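Local coordinates for protein short-chain type dehydrogenase/reductase (Mycobacterium ulcerans, PDB 3SVT) that probably acts as an NAD(P)-dependent oxidoreductase of the short-chain dehydrogenase/reductase family, though its substrate is not established, at residues S145-S150 with N232-L237. Numbering follows the deposited sequence.
Sequences SFVGIS and NMAMFL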
ATOM      1  N   SER B 145      -8.848   2.712  23.340  1.00 25.48           N
ATOM      2  CA  SER B 145      -8.940   2.390  21.911  1.00 24.75           C
ATOM      3  C   SER B 145      -9.644   3.486  21.119  1.00 24.70           C
ATOM      4  O   SER B 145     -10.790   3.815  21.411  1.00 25.21           O
ATOM      5  CB  SER B 145      -9.693   1.044  21.717  1.00 25.26           C
ATOM      6  OG  SER B 145      -9.873   0.765  20.324  1.00 24.21           O
ATOM      7  N   PHE B 146      -8.955   4.053  20.129  1.00 23.18           N
ATOM      8  CA  PHE B 146      -9.497   5.142  19.332  1.00 22.98           C
ATOM      9  C   PHE B 146      -9.784   4.572  17.929  1.00 22.20           C
ATOM     10  O   PHE B 146      -8.908   3.982  17.324  1.00 22.60           O
ATOM     11  CB  PHE B 146      -8.480   6.285  19.239  1.00 22.63           C
ATOM     12  CG  PHE B 146      -9.014   7.523  18.585  1.00 23.51           C
ATOM     13  CD1 PHE B 146      -9.182   7.588  17.204  1.00 20.32           C
ATOM     14  CD2 PHE B 146      -9.362   8.638  19.359  1.00 20.86           C
ATOM     15  CE1 PHE B 146      -9.692   8.741  16.604  1.00 22.56           C
ATOM     16  CE2 PHE B 146      -9.870   9.783  18.768  1.00 20.26           C
ATOM     17  CZ  PHE B 146     -10.038   9.840  17.395  1.00 21.44           C
ATOM     18  N   VAL B 147     -10.996   4.733  17.439  1.00 21.55           N
ATOM     19  CA  VAL B 147     -11.352   4.293  16.111  1.00 21.20           C
ATOM     20  C   VAL B 147     -11.801   5.491  15.259  1.00 22.09           C
ATOM     21  O   VAL B 147     -12.819   6.159  15.542  1.00 22.49           O
ATOM     22  CB  VAL B 147     -12.482   3.236  16.179  1.00 21.40           C
ATOM     23  CG1 VAL B 147     -12.872   2.731  14.742  1.00 20.43           C
ATOM     24  CG2 VAL B 147     -12.069   2.082  17.107  1.00 18.15           C
ATOM     25  N   GLY B 148     -11.054   5.753  14.206  1.00 22.58           N
ATOM     26  CA  GLY B 148     -11.401   6.789  13.262  1.00 23.40           C
ATOM     27  C   GLY B 148     -12.175   6.239  12.089  1.00 24.53           C
ATOM     28  O   GLY B 148     -11.787   5.224  11.483  1.00 24.22           O
ATOM     29  N   ILE B 149     -13.266   6.909  11.741  1.00 25.86           N
ATOM     30  CA  ILE B 149     -14.035   6.504  10.555  1.00 27.26           C
ATOM     31  C   ILE B 149     -13.607   7.298   9.323  1.00 27.50           C
ATOM     32  O   ILE B 149     -13.845   8.499   9.227  1.00 27.53           O
ATOM     33  CB  ILE B 149     -15.538   6.652  10.736  1.00 28.27           C
ATOM     34  CG1 ILE B 149     -15.998   5.950  12.022  1.00 28.99           C
ATOM     35  CG2 ILE B 149     -16.266   6.102   9.484  1.00 27.32           C
ATOM     36  CD1 ILE B 149     -15.807   4.455  12.024  1.00 30.51           C
ATOM     37  N   SER B 150     -12.984   6.599   8.384  1.00 26.80           N
ATOM     38  CA  SER B 150     -12.454   7.207   7.178  1.00 27.19           C
ATOM     39  C   SER B 150     -13.437   6.978   6.017  1.00 27.26           C
ATOM     40  O   SER B 150     -14.620   7.206   6.184  1.00 27.40           O
ATOM     41  CB  SER B 150     -11.064   6.638   6.914  1.00 27.10           C
ATOM     42  OG  SER B 150     -10.476   7.146   5.727  1.00 28.60           O
ATOM     43  N   ASN B 232     -20.281  -2.911  13.945  1.00 24.73           N
ATOM     44  CA  ASN B 232     -19.691  -4.191  14.353  1.00 25.03           C
ATOM     45  C   ASN B 232     -18.137  -4.147  14.359  1.00 24.80           C
ATOM     46  O   ASN B 232     -17.488  -4.610  15.298  1.00 24.38           O
ATOM     47  CB  ASN B 232     -20.132  -5.303  13.390  1.00 24.64           C
ATOM     48  CG  ASN B 232     -21.601  -5.730  13.551  1.00 26.38           C
ATOM     49  OD1 ASN B 232     -22.211  -5.599  14.613  1.00 25.60           O
ATOM     50  ND2 ASN B 232     -22.151  -6.295  12.474  1.00 22.02           N
ATOM     51  N   MET B 233     -17.557  -3.588  13.300  1.00 24.56           N
ATOM     52  CA  MET B 233     -16.097  -3.441  13.206  1.00 24.61           C
ATOM     53  C   MET B 233     -15.580  -2.491  14.273  1.00 25.60           C
ATOM     54  O   MET B 233     -14.527  -2.747  14.858  1.00 24.88           O
ATOM     55  CB  MET B 233     -15.671  -2.912  11.830  1.00 24.25           C
ATOM     56  CG  MET B 233     -14.163  -2.765  11.654  1.00 25.22           C
ATOM     57  SD  MET B 233     -13.252  -4.317  11.653  1.00 28.27           S
ATOM     58  CE  MET B 233     -13.649  -4.854   9.979  1.00 25.59           C
ATOM     59  N   ALA B 234     -16.297  -1.390  14.495  1.00 25.72           N
ATOM     60  CA  ALA B 234     -15.851  -0.433  15.494  1.00 26.13           C
ATOM     61  C   ALA B 234     -15.859  -1.068  16.870  1.00 26.05           C
ATOM     62  O   ALA B 234     -14.903  -0.942  17.620  1.00 25.72           O
ATOM     63  CB  ALA B 234     -16.696   0.839  15.466  1.00 26.12           C
ATOM     64  N   MET B 235     -16.947  -1.764  17.189  1.00 25.93           N
ATOM     65  CA  MET B 235     -17.067  -2.403  18.495  1.00 25.87           C
ATOM     66  C   MET B 235     -16.004  -3.477  18.681  1.00 25.32           C
ATOM     67  O   MET B 235     -15.387  -3.591  19.749  1.00 24.97           O
ATOM     68  CB  MET B 235     -18.486  -2.966  18.703  1.00 26.31           C
ATOM     69  CG  MET B 235     -19.566  -1.878  18.824  1.00 27.56           C
ATOM     70  SD  MET B 235     -21.263  -2.481  18.982  1.00 32.08           S
ATOM     71  CE  MET B 235     -21.099  -3.379  20.496  1.00 31.73           C
ATOM     72  N   PHE B 236     -15.769  -4.271  17.649  1.00 24.47           N
ATOM     73  CA  PHE B 236     -14.670  -5.233  17.719  1.00 24.73           C
ATOM     74  C   PHE B 236     -13.342  -4.535  17.989  1.00 24.30           C
ATOM     75  O   PHE B 236     -12.608  -4.940  18.882  1.00 24.22           O
ATOM     76  CB  PHE B 236     -14.563  -6.060  16.440  1.00 24.67           C
ATOM     77  CG  PHE B 236     -13.339  -6.941  16.403  1.00 26.63           C
ATOM     78  CD1 PHE B 236     -13.232  -8.039  17.230  1.00 26.67           C
ATOM     79  CD2 PHE B 236     -12.276  -6.644  15.566  1.00 29.44           C
ATOM     80  CE1 PHE B 236     -12.106  -8.822  17.230  1.00 25.80           C
ATOM     81  CE2 PHE B 236     -11.146  -7.448  15.565  1.00 29.28           C
ATOM     82  CZ  PHE B 236     -11.081  -8.532  16.410  1.00 26.30           C
ATOM     83  N   LEU B 237     -13.044  -3.466  17.252  1.00 23.43           N
ATOM     84  CA  LEU B 237     -11.774  -2.773  17.492  1.00 22.93           C
ATOM     85  C   LEU B 237     -11.693  -2.075  18.876  1.00 23.04           C
ATOM     86  O   LEU B 237     -10.604  -1.912  19.398  1.00 21.66           O
ATOM     87  CB  LEU B 237     -11.479  -1.768  16.413  1.00 22.57           C
ATOM     88  CG  LEU B 237     -11.175  -2.297  15.023  1.00 23.90           C
ATOM     89  CD1 LEU B 237     -11.151  -1.123  14.061  1.00 22.27           C
ATOM     90  CD2 LEU B 237      -9.839  -3.089  14.991  1.00 21.43           C
TER
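V147 meets A234 and L237 where a central strand of the Rossmann-fold sheet of this short-chain dehydrogenase/reductase is covered by helix 227-238. Strand 144-149 runs between strands 94-97 and 187-198 of the parallel sheet, and the helix runs alongside it, roughly antiparallel: the axes of 145-149 and 232-237 make an angle of 157° and approach to 8.9 Å.

The apolar part of the contact rests on the two methyl branches of V147, whose CB points toward the helix. With CG1 anti to the backbone N (chi1 -179°), that branch is directed to A234, CG1 lying 4.3 Å from A234 CB. V147 CG2 lies over the helix backbone, 4.0 Å from L237 CB and close to A234 O. V147 thus packs against both A234 and L237, three residues apart, and its side chain crosses that of L237 at about a right angle. L238 and I192 also touch V147, extending the buried layer, while F236, on a flank of the helix, stacks its ring on F236 of a second subunit.

The polar part lies at the start of the strand and near the C-terminal end of the helix. The S145 hydroxyl donates a hydrogen bond to L237 O, and R188 NH2, from strand 187-198, hydrogen-bonds to the same oxygen, so two donors satisfy this buried acceptor. S145 OG sits 2.9 Å from L237 O, with a C=O...OG angle of 119°, and approaches from 44° above the carbonyl plane.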